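Folylpolyglutamate synthase (FolC) (Helicobacter pylori, PDB 6K8C) probably adds glutamate to dihydropteroate, forming dihydrofolate, and then lengthens the glutamate tail of reduced folates, spending ATP at each step. Local coordinates at residues S29-I34 / A125-V130; L277-I282 / K387-K392; N281-V286 / K294-E299. All coordinates share one frame; numbering follows the deposited sequence.

Interaction 1. Residues S29-I34 / A125-V130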
loop_
_atom_site.group_PDB
_atom_site.type_symbol
_atom_site.label_atom_id
_atom_site.label_comp_id
_atom_site.label_asym_id
_atom_site.label_seq_id
_atom_site.Cartn_x
_atom_site.Cartn_y
_atom_site.Cartn_z
ATOM N N SER A 29 17.201 -4.074 -17.521
ATOM C CA SER A 29 17.901 -5.341 -17.687
ATOM C C SER A 29 18.574 -5.802 -16.401
ATOM O O SER A 29 18.885 -6.992 -16.274
ATOM C CB SER A 29 18.936 -5.230 -18.811
ATOM O OG SER A 29 20.009 -4.378 -18.446
ATOM N N ARG A 30 18.796 -4.896 -15.442
ATOM C CA ARG A 30 19.513 -5.271 -14.228
ATOM C C ARG A 30 18.739 -6.313 -13.432
ATOM O O ARG A 30 19.250 -7.404 -13.153
ATOM C CB ARG A 30 19.803 -4.039 -13.366
ATOM C CG ARG A 30 20.666 -4.363 -12.149
ATOM C CD ARG A 30 20.990 -3.138 -11.299
ATOM N NE ARG A 30 19.793 -2.515 -10.736
ATOM C CZ ARG A 30 19.357 -1.310 -11.077
ATOM N NH1 ARG A 30 20.025 -0.597 -11.978
ATOM N NH2 ARG A 30 18.257 -0.815 -10.520
ATOM N N PHE A 31 17.498 -5.999 -13.047
ATOM C CA PHE A 31 16.807 -6.934 -12.166
ATOM C C PHE A 31 16.429 -8.221 -12.884
ATOM O O PHE A 31 16.417 -9.288 -12.260
ATOM C CB PHE A 31 15.561 -6.318 -11.536
ATOM C CG PHE A 31 15.003 -7.164 -10.432
ATOM C CD1 PHE A 31 15.690 -7.290 -9.241
ATOM C CD2 PHE A 31 13.835 -7.888 -10.608
ATOM C CE1 PHE A 31 15.210 -8.083 -8.222
ATOM C CE2 PHE A 31 13.347 -8.688 -9.593
ATOM C CZ PHE A 31 14.035 -8.785 -8.395
ATOM N N ILE A 32 16.111 -8.147 -14.179
ATOM C CA ILE A 32 15.893 -9.374 -14.945
ATOM C C ILE A 32 17.099 -10.291 -14.806
ATOM O O ILE A 32 16.963 -11.505 -14.602
ATOM C CB ILE A 32 15.595 -9.044 -16.420
ATOM C CG1 ILE A 32 14.235 -8.361 -16.553
ATOM C CG2 ILE A 32 15.631 -10.312 -17.270
ATOM C CD1 ILE A 32 14.096 -7.525 -17.808
ATOM N N GLN A 33 18.301 -9.715 -14.874
ATOM C CA GLN A 33 19.514 -10.498 -14.678
ATOM C C GLN A 33 19.681 -10.905 -13.218
ATOM O O GLN A 33 20.061 -12.047 -12.929
ATOM C CB GLN A 33 20.723 -9.697 -15.164
ATOM C CG GLN A 33 22.041 -10.433 -15.096
ATOM C CD GLN A 33 23.217 -9.532 -15.427
ATOM O OE1 GLN A 33 23.041 -8.374 -15.811
ATOM N NE2 GLN A 33 24.426 -10.058 -15.275
ATOM N N ILE A 34 19.406 -9.987 -12.284
ATOM C CA ILE A 34 19.495 -10.326 -10.864
ATOM C C ILE A 34 18.599 -11.515 -10.554
ATOM O O ILE A 34 19.015 -12.479 -9.898
ATOM C CB ILE A 34 19.125 -9.114 -9.986
ATOM C CG1 ILE A 34 20.227 -8.053 -10.008
ATOM C CG2 ILE A 34 18.869 -9.558 -8.542
ATOM C CD1 ILE A 34 19.782 -6.720 -9.424
ATOM N N ALA A 125 14.383 -5.735 -1.481
ATOM C CA ALA A 125 13.139 -6.064 -0.787
ATOM C C ALA A 125 12.359 -7.130 -1.545
ATOM O O ALA A 125 11.783 -8.041 -0.936
ATOM C CB ALA A 125 12.288 -4.804 -0.605
ATOM N N THR A 126 12.343 -7.038 -2.878
ATOM C CA THR A 126 11.651 -8.032 -3.695
ATOM C C THR A 126 12.254 -9.421 -3.507
ATOM O O THR A 126 11.526 -10.405 -3.338
ATOM C CB THR A 126 11.689 -7.616 -5.170
ATOM O OG1 THR A 126 11.046 -6.342 -5.326
ATOM C CG2 THR A 126 10.974 -8.639 -6.049
ATOM N N LEU A 127 13.588 -9.525 -3.536
ATOM C CA LEU A 127 14.221 -10.823 -3.319
ATOM C C LEU A 127 13.939 -11.346 -1.919
ATOM O O LEU A 127 13.734 -12.551 -1.731
ATOM C CB LEU A 127 15.736 -10.739 -3.549
ATOM C CG LEU A 127 16.227 -10.457 -4.970
ATOM C CD1 LEU A 127 17.754 -10.578 -5.015
ATOM C CD2 LEU A 127 15.584 -11.391 -5.989
ATOM N N LEU A 128 13.938 -10.459 -0.920
ATOM C CA LEU A 128 13.600 -10.880 0.432
ATOM C C LEU A 128 12.186 -11.452 0.488
ATOM O O LEU A 128 11.940 -12.458 1.167
ATOM C CB LEU A 128 13.745 -9.706 1.402
ATOM C CG LEU A 128 15.164 -9.277 1.787
ATOM C CD1 LEU A 128 15.122 -7.968 2.558
ATOM C CD2 LEU A 128 15.856 -10.368 2.593
ATOM N N ALA A 129 11.246 -10.831 -0.226
ATOM C CA ALA A 129 9.882 -11.352 -0.262
ATOM C C ALA A 129 9.844 -12.753 -0.861
ATOM O O ALA A 129 9.173 -13.646 -0.330
ATOM C CB ALA A 129 8.973 -10.402 -1.048
ATOM N N VAL A 130 10.558 -12.965 -1.969
ATOM C CA VAL A 130 10.571 -14.285 -2.599
ATOM C C VAL A 130 11.209 -15.310 -1.672
ATOM O O VAL A 130 10.739 -16.451 -1.573
ATOM C CB VAL A 130 11.293 -14.229 -3.956
ATOM C CG1 VAL A 130 11.304 -15.618 -4.615
ATOM C CG2 VAL A 130 10.645 -13.199 -4.860
#

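Interaction 2. Residues L277-I282 / K387-K392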
loop_
_atom_site.group_PDB
_atom_site.type_symbol
_atom_site.label_atom_id
_atom_site.label_comp_id
_atom_site.label_asym_id
_atom_site.label_seq_id
_atom_site.Cartn_x
_atom_site.Cartn_y
_atom_site.Cartn_z
ATOM N N LEU A 277 -4.003 4.254 16.247
ATOM C CA LEU A 277 -3.731 5.005 17.470
ATOM C C LEU A 277 -2.303 4.708 17.894
ATOM O O LEU A 277 -2.033 3.684 18.525
ATOM C CB LEU A 277 -4.718 4.626 18.567
ATOM C CG LEU A 277 -5.889 5.558 18.878
ATOM C CD1 LEU A 277 -6.565 5.125 20.167
ATOM C CD2 LEU A 277 -5.449 7.012 18.964
ATOM N N LEU A 278 -1.372 5.596 17.532
ATOM C CA LEU A 278 0.011 5.437 17.976
ATOM C C LEU A 278 0.123 5.569 19.488
ATOM O O LEU A 278 0.932 4.881 20.120
ATOM C CB LEU A 278 0.904 6.468 17.287
ATOM C CG LEU A 278 2.398 6.441 17.625
ATOM C CD1 LEU A 278 3.054 5.195 17.055
ATOM C CD2 LEU A 278 3.088 7.693 17.107
ATOM N N SER A 279 -0.683 6.436 20.077
ATOM C CA SER A 279 -0.669 6.684 21.510
ATOM C C SER A 279 -2.078 7.084 21.899
ATOM O O SER A 279 -2.950 7.224 21.029
ATOM C CB SER A 279 0.352 7.771 21.869
ATOM O OG SER A 279 -0.108 9.048 21.474
ATOM N N PRO A 280 -2.360 7.243 23.197
ATOM C CA PRO A 280 -3.713 7.681 23.579
ATOM C C PRO A 280 -4.154 8.975 22.909
ATOM O O PRO A 280 -5.361 9.184 22.735
ATOM C CB PRO A 280 -3.615 7.845 25.100
ATOM C CG PRO A 280 -2.556 6.893 25.505
ATOM C CD PRO A 280 -1.564 6.848 24.379
ATOM N N ASN A 281 -3.221 9.844 22.519
ATOM C CA ASN A 281 -3.569 11.154 21.979
ATOM C C ASN A 281 -3.068 11.379 20.556
ATOM O O ASN A 281 -3.102 12.520 20.079
ATOM C CB ASN A 281 -3.035 12.265 22.893
ATOM C CG ASN A 281 -1.522 12.388 22.847
ATOM O OD1 ASN A 281 -0.820 11.412 22.593
ATOM N ND2 ASN A 281 -1.013 13.593 23.094
ATOM N N ILE A 282 -2.602 10.344 19.858
ATOM C CA ILE A 282 -2.114 10.504 18.490
ATOM C C ILE A 282 -2.746 9.429 17.611
ATOM O O ILE A 282 -2.494 8.232 17.801
ATOM C CB ILE A 282 -0.585 10.453 18.401
ATOM C CG1 ILE A 282 0.039 11.579 19.228
ATOM C CG2 ILE A 282 -0.130 10.595 16.952
ATOM C CD1 ILE A 282 1.542 11.455 19.355
ATOM N N LYS A 387 9.487 9.879 13.016
ATOM C CA LYS A 387 10.903 10.055 13.324
ATOM C C LYS A 387 11.108 11.198 14.310
ATOM O O LYS A 387 11.853 11.061 15.288
ATOM C CB LYS A 387 11.692 10.297 12.038
ATOM C CG LYS A 387 12.071 9.019 11.303
ATOM C CD LYS A 387 11.787 9.138 9.815
ATOM C CE LYS A 387 12.909 8.542 8.982
ATOM N NZ LYS A 387 13.024 9.210 7.654
ATOM N N ARG A 388 10.444 12.333 14.077
ATOM C CA ARG A 388 10.548 13.458 15.001
ATOM C C ARG A 388 9.941 13.112 16.353
ATOM O O ARG A 388 10.467 13.512 17.399
ATOM C CB ARG A 388 9.872 14.689 14.397
ATOM C CG ARG A 388 10.452 15.097 13.046
ATOM C CD ARG A 388 9.776 16.331 12.462
ATOM N NE ARG A 388 9.627 17.407 13.436
ATOM C CZ ARG A 388 9.069 18.584 13.167
ATOM N NH1 ARG A 388 8.974 19.508 14.114
ATOM N NH2 ARG A 388 8.612 18.838 11.948
ATOM N N TYR A 389 8.841 12.356 16.348
ATOM C CA TYR A 389 8.227 11.895 17.589
ATOM C C TYR A 389 9.142 10.927 18.329
ATOM O O TYR A 389 9.194 10.932 19.565
ATOM C CB TYR A 389 6.885 11.240 17.268
ATOM C CG TYR A 389 6.165 10.609 18.434
ATOM C CD1 TYR A 389 5.484 11.386 19.359
ATOM C CD2 TYR A 389 6.137 9.230 18.590
ATOM C CE1 TYR A 389 4.811 10.810 20.420
ATOM C CE2 TYR A 389 5.468 8.643 19.648
ATOM C CZ TYR A 389 4.804 9.438 20.557
ATOM O OH TYR A 389 4.135 8.862 21.613
ATOM N N GLN A 390 9.872 10.095 17.585
ATOM C CA GLN A 390 10.770 9.122 18.197
ATOM C C GLN A 390 11.890 9.811 18.963
ATOM O O GLN A 390 12.147 9.494 20.131
ATOM C CB GLN A 390 11.347 8.210 17.118
ATOM C CG GLN A 390 10.718 6.838 17.040
ATOM C CD GLN A 390 11.513 5.913 16.147
ATOM O OE1 GLN A 390 11.964 6.310 15.072
ATOM N NE2 GLN A 390 11.699 4.674 16.588
ATOM N N GLU A 391 12.567 10.764 18.320
ATOM C CA GLU A 391 13.663 11.491 18.948
ATOM C C GLU A 391 13.201 12.372 20.100
ATOM O O GLU A 391 14.042 13.006 20.744
ATOM C CB GLU A 391 14.381 12.335 17.893
ATOM C CG GLU A 391 14.648 11.573 16.600
ATOM C CD GLU A 391 15.733 12.201 15.744
ATOM O OE1 GLU A 391 16.142 11.568 14.746
ATOM O OE2 GLU A 391 16.172 13.326 16.063
ATOM N N LYS A 392 11.896 12.417 20.366
ATOM C CA LYS A 392 11.294 13.217 21.430
ATOM C C LYS A 392 11.511 14.708 21.194
ATOM O O LYS A 392 10.717 15.359 20.512
ATOM C CB LYS A 392 11.843 12.800 22.798
ATOM C CG LYS A 392 11.238 11.511 23.338
ATOM C CD LYS A 392 9.742 11.651 23.576
ATOM C CE LYS A 392 9.452 12.680 24.661
ATOM N NZ LYS A 392 8.046 12.618 25.155
HETATM O O HOH W 1 2.365 10.481 22.714
#

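Interaction 3. Residues N281-V286 / K294-E299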
loop_
_atom_site.group_PDB
_atom_site.type_symbol
_atom_site.label_atom_id
_atom_site.label_comp_id
_atom_site.label_asym_id
_atom_site.label_seq_id
_atom_site.Cartn_x
_atom_site.Cartn_y
_atom_site.Cartn_z
ATOM N N ASN A 281 -3.221 9.844 22.519
ATOM C CA ASN A 281 -3.569 11.154 21.979
ATOM C C ASN A 281 -3.068 11.379 20.556
ATOM O O ASN A 281 -3.102 12.520 20.079
ATOM C CB ASN A 281 -3.035 12.265 22.893
ATOM C CG ASN A 281 -1.522 12.388 22.847
ATOM O OD1 ASN A 281 -0.820 11.412 22.593
ATOM N ND2 ASN A 281 -1.013 13.593 23.094
ATOM N N ILE A 282 -2.602 10.344 19.858
ATOM C CA ILE A 282 -2.114 10.504 18.490
ATOM C C ILE A 282 -2.746 9.429 17.611
ATOM O O ILE A 282 -2.494 8.232 17.801
ATOM C CB ILE A 282 -0.585 10.453 18.401
ATOM C CG1 ILE A 282 0.039 11.579 19.228
ATOM C CG2 ILE A 282 -0.130 10.595 16.952
ATOM C CD1 ILE A 282 1.542 11.455 19.355
ATOM N N LEU A 283 -3.569 9.857 16.660
ATOM C CA LEU A 283 -4.095 9.013 15.601
ATOM C C LEU A 283 -3.290 9.278 14.333
ATOM O O LEU A 283 -2.999 10.433 14.007
ATOM C CB LEU A 283 -5.586 9.311 15.384
ATOM C CG LEU A 283 -6.414 8.516 14.372
ATOM C CD1 LEU A 283 -6.584 7.065 14.816
ATOM C CD2 LEU A 283 -7.768 9.187 14.200
ATOM N N ILE A 284 -2.913 8.209 13.629
ATOM C CA ILE A 284 -2.039 8.302 12.463
ATOM C C ILE A 284 -2.709 7.614 11.280
ATOM O O ILE A 284 -3.260 6.517 11.419
ATOM C CB ILE A 284 -0.656 7.671 12.736
ATOM C CG1 ILE A 284 0.148 8.539 13.702
ATOM C CG2 ILE A 284 0.117 7.492 11.439
ATOM C CD1 ILE A 284 1.636 8.227 13.705
ATOM N N ASP A 285 -2.646 8.250 10.111
ATOM C CA ASP A 285 -3.213 7.659 8.905
ATOM C C ASP A 285 -2.450 8.168 7.694
ATOM O O ASP A 285 -2.243 9.376 7.548
ATOM C CB ASP A 285 -4.706 7.980 8.778
ATOM C CG ASP A 285 -5.383 7.157 7.699
ATOM O OD1 ASP A 285 -5.188 7.475 6.507
ATOM O OD2 ASP A 285 -6.095 6.192 8.045
ATOM N N VAL A 286 -2.035 7.237 6.824
ATOM C CA VAL A 286 -1.221 7.582 5.665
ATOM C C VAL A 286 -2.049 8.010 4.460
ATOM O O VAL A 286 -1.479 8.259 3.390
ATOM C CB VAL A 286 -0.323 6.401 5.255
ATOM C CG1 VAL A 286 0.658 6.077 6.370
ATOM C CG2 VAL A 286 -1.178 5.182 4.917
ATOM N N LYS A 294 -13.386 11.343 5.465
ATOM C CA LYS A 294 -14.686 11.142 6.094
ATOM C C LYS A 294 -14.611 10.070 7.172
ATOM O O LYS A 294 -15.175 10.232 8.260
ATOM C CB LYS A 294 -15.730 10.774 5.040
ATOM C CG LYS A 294 -16.116 11.920 4.124
ATOM C CD LYS A 294 -17.099 11.469 3.053
ATOM C CE LYS A 294 -17.563 12.639 2.201
ATOM N NZ LYS A 294 -18.277 12.188 0.972
ATOM N N ALA A 295 -13.908 8.970 6.890
ATOM C CA ALA A 295 -13.800 7.890 7.866
ATOM C C ALA A 295 -13.007 8.326 9.091
ATOM O O ALA A 295 -13.315 7.915 10.217
ATOM C CB ALA A 295 -13.151 6.669 7.219
ATOM N N LEU A 296 -11.977 9.150 8.898
ATOM C CA LEU A 296 -11.199 9.606 10.044
ATOM C C LEU A 296 -11.985 10.607 10.880
ATOM O O LEU A 296 -11.879 10.613 12.112
ATOM C CB LEU A 296 -9.880 10.206 9.573
ATOM C CG LEU A 296 -8.904 9.120 9.118
ATOM C CD1 LEU A 296 -7.933 9.681 8.123
ATOM C CD2 LEU A 296 -8.167 8.525 10.309
ATOM N N LYS A 297 -12.777 11.462 10.231
ATOM C CA LYS A 297 -13.676 12.336 10.975
ATOM C C LYS A 297 -14.578 11.520 11.895
ATOM O O LYS A 297 -14.742 11.846 13.076
ATOM C CB LYS A 297 -14.512 13.179 10.009
ATOM C CG LYS A 297 -15.684 13.894 10.674
ATOM C CD LYS A 297 -16.105 15.145 9.891
ATOM C CE LYS A 297 -16.831 14.797 8.595
ATOM N NZ LYS A 297 -17.324 16.024 7.872
ATOM N N GLU A 298 -15.160 10.440 11.364
ATOM C CA GLU A 298 -16.030 9.593 12.173
ATOM C C GLU A 298 -15.250 8.920 13.296
ATOM O O GLU A 298 -15.747 8.800 14.422
ATOM C CB GLU A 298 -16.711 8.544 11.293
ATOM C CG GLU A 298 -17.844 9.082 10.427
ATOM C CD GLU A 298 -18.658 10.157 11.123
ATOM O OE1 GLU A 298 -18.709 11.297 10.607
ATOM O OE2 GLU A 298 -19.249 9.862 12.184
ATOM N N GLU A 299 -14.022 8.482 13.012
ATOM C CA GLU A 299 -13.215 7.852 14.051
ATOM C C GLU A 299 -12.743 8.864 15.085
ATOM O O GLU A 299 -12.609 8.522 16.265
ATOM C CB GLU A 299 -12.026 7.130 13.426
ATOM C CG GLU A 299 -12.354 5.702 13.031
ATOM C CD GLU A 299 -12.138 4.719 14.162
ATOM O OE1 GLU A 299 -13.136 4.334 14.804
ATOM O OE2 GLU A 299 -10.976 4.335 14.415
#

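Interaction 1. Residues S29-I34 / A125-V130
Phe-31 and Ile-34 reach Thr-126 and Leu-127 from a helix segment running at 27° to 125-130 in the same general direction, its axis 12.3 Å away at closest approach. Across so wide a gap the backbones stay apart and the side chains alone do the touching. With CG anti to the backbone N (chi1 -169°), Phe-31 sends its ring straight across, so that CZ, the far corner, lies 3.9 Å from CG2 of Thr-126. The same CZ is 3.9 Å from CD2 of Leu-127, both methyls meeting the ring obliquely. In the Mur ligase fold of this family, the middle domain is a P-loop-type nucleotide-binding unit; helix 121-132 belongs to it and packs on Phe-79 of strand 76-79, while helix 28-41 covers it through Phe-31 and Ile-34. Leu-127 divides its branches: CD2 goes to the phenylalanine, and CD1 sits 3.8 Å from CG2 of Ile-34, the two side chains meeting nearly at right angles. Both also touch Cys-119, and Tyr-35 and Phe-38, further along helix 28-41, touch Leu-127. Thr-126 meets the ring chiefly with its methyl; its OG1 is hydrogen-bonded to Ser-151 OG and to the carbonyl oxygen of Phe-122 in its own helix.

Interaction 2. Residues L277-I282 / K387-K392
Tyr-389 and Leu-278 both hold CG anti to the backbone N (chi1 175° and -179°), which extends the tyrosine from its helix toward the strand and brings the leucine out to meet it. The contact joins the C-terminal helix 379-390 to the corner between strands 276-279 and 282-285 of the Mur ligase C-terminal domain. Here a classic beta bulge sets Leu-278 and Ser-279 together opposite Ile-282, and a type I turn runs from Ser-279 to Ile-282. Two methyls lie on the same side of the tyrosine ring plane, each meeting the ring obliquely. CD2 of Leu-278 is 3.6 Å from CE2 of Tyr-389. At the neighbouring part of the ring, CD1 of Ile-282 is 3.5 Å from CE1 of Tyr-389. Leu-278 and Tyr-389 run antiparallel alongside each other, whereas Ile-282 and the tyrosine approach from opposing directions. Beyond the ring, CB of Ser-279 stands 3.9 Å from OH of Tyr-389. Polar contact between the segments passes through a water: it lies 2.6 Å from Tyr-389 OH and donates a weak bond of 3.3 Å to Asn-281 OD1. That amide is fixed at both ends, since its ND2 bonds the carbonyl oxygen of Glu-371, and Ser-279 OG donates to Asn-281 OD1 at 2.7 Å, in the carbonyl plane, with a C=O...donor angle of 158°.

Interaction 3. Residues N281-V286 / K294-E299
Leu-283 and Asp-285, two residues apart on strand 282-285, point toward Leu-296 on helix 290-303, the helix that follows this strand in the Mur ligase C-terminal domain and packs on its mixed sheet. The apolar part is a methyl contact: CD2 of Leu-283 is 4.0 Å from CD2 of Leu-296. Leu-296 holds its CG beside its backbone N and anti to the carbonyl carbon (chi1 -74°), which carries both branches to the strand. Tyr-376 of the adjacent strand 373-376 touches Leu-296 as well. The second kind of contact sets the isobutyl group against the aspartate side chain, stem and carboxylate alike. CD1 of Leu-296 lies 3.7 Å from CB of Asp-285, and its CD2 is 3.8 Å from the same atom, so the isobutyl group covers the stem of the acid. The carboxylate of the buried Asp-285 is bonded outside the two segments. OD1 accepts from the backbone N of Gly-287, two residues on in the chain; OD2 accepts from the backbone N of Cys-275 and forms a salt bridge with Arg-238 NE. These partners hold the carboxylate in place. Against it rests Leu-296, whose CD1 comes within 3.6 Å of Asp-285 CG.

Interactions 2 and 3 share Asn-281 and Ile-282 and lie in the C-terminal domain, their centres about 14 Å apart. They use different sides of one strand: Ile-282 faces helix 379-390, whereas Leu-283 and Asp-285 face helix 290-303, so two helices flank the same sheet. Leu-278 CD2 of interaction 2 also packs on Ile-284 CD1, 3.7 Å away. Interaction 1 belongs to the nucleotide-binding half of the molecule; its centre is about 34 Å from that of interaction 2 and about 36 Å from that of interaction 3. A bound citrate, probably from the crystallisation liquor, lies about 6 Å from the Asp-285 side chain in interaction 3.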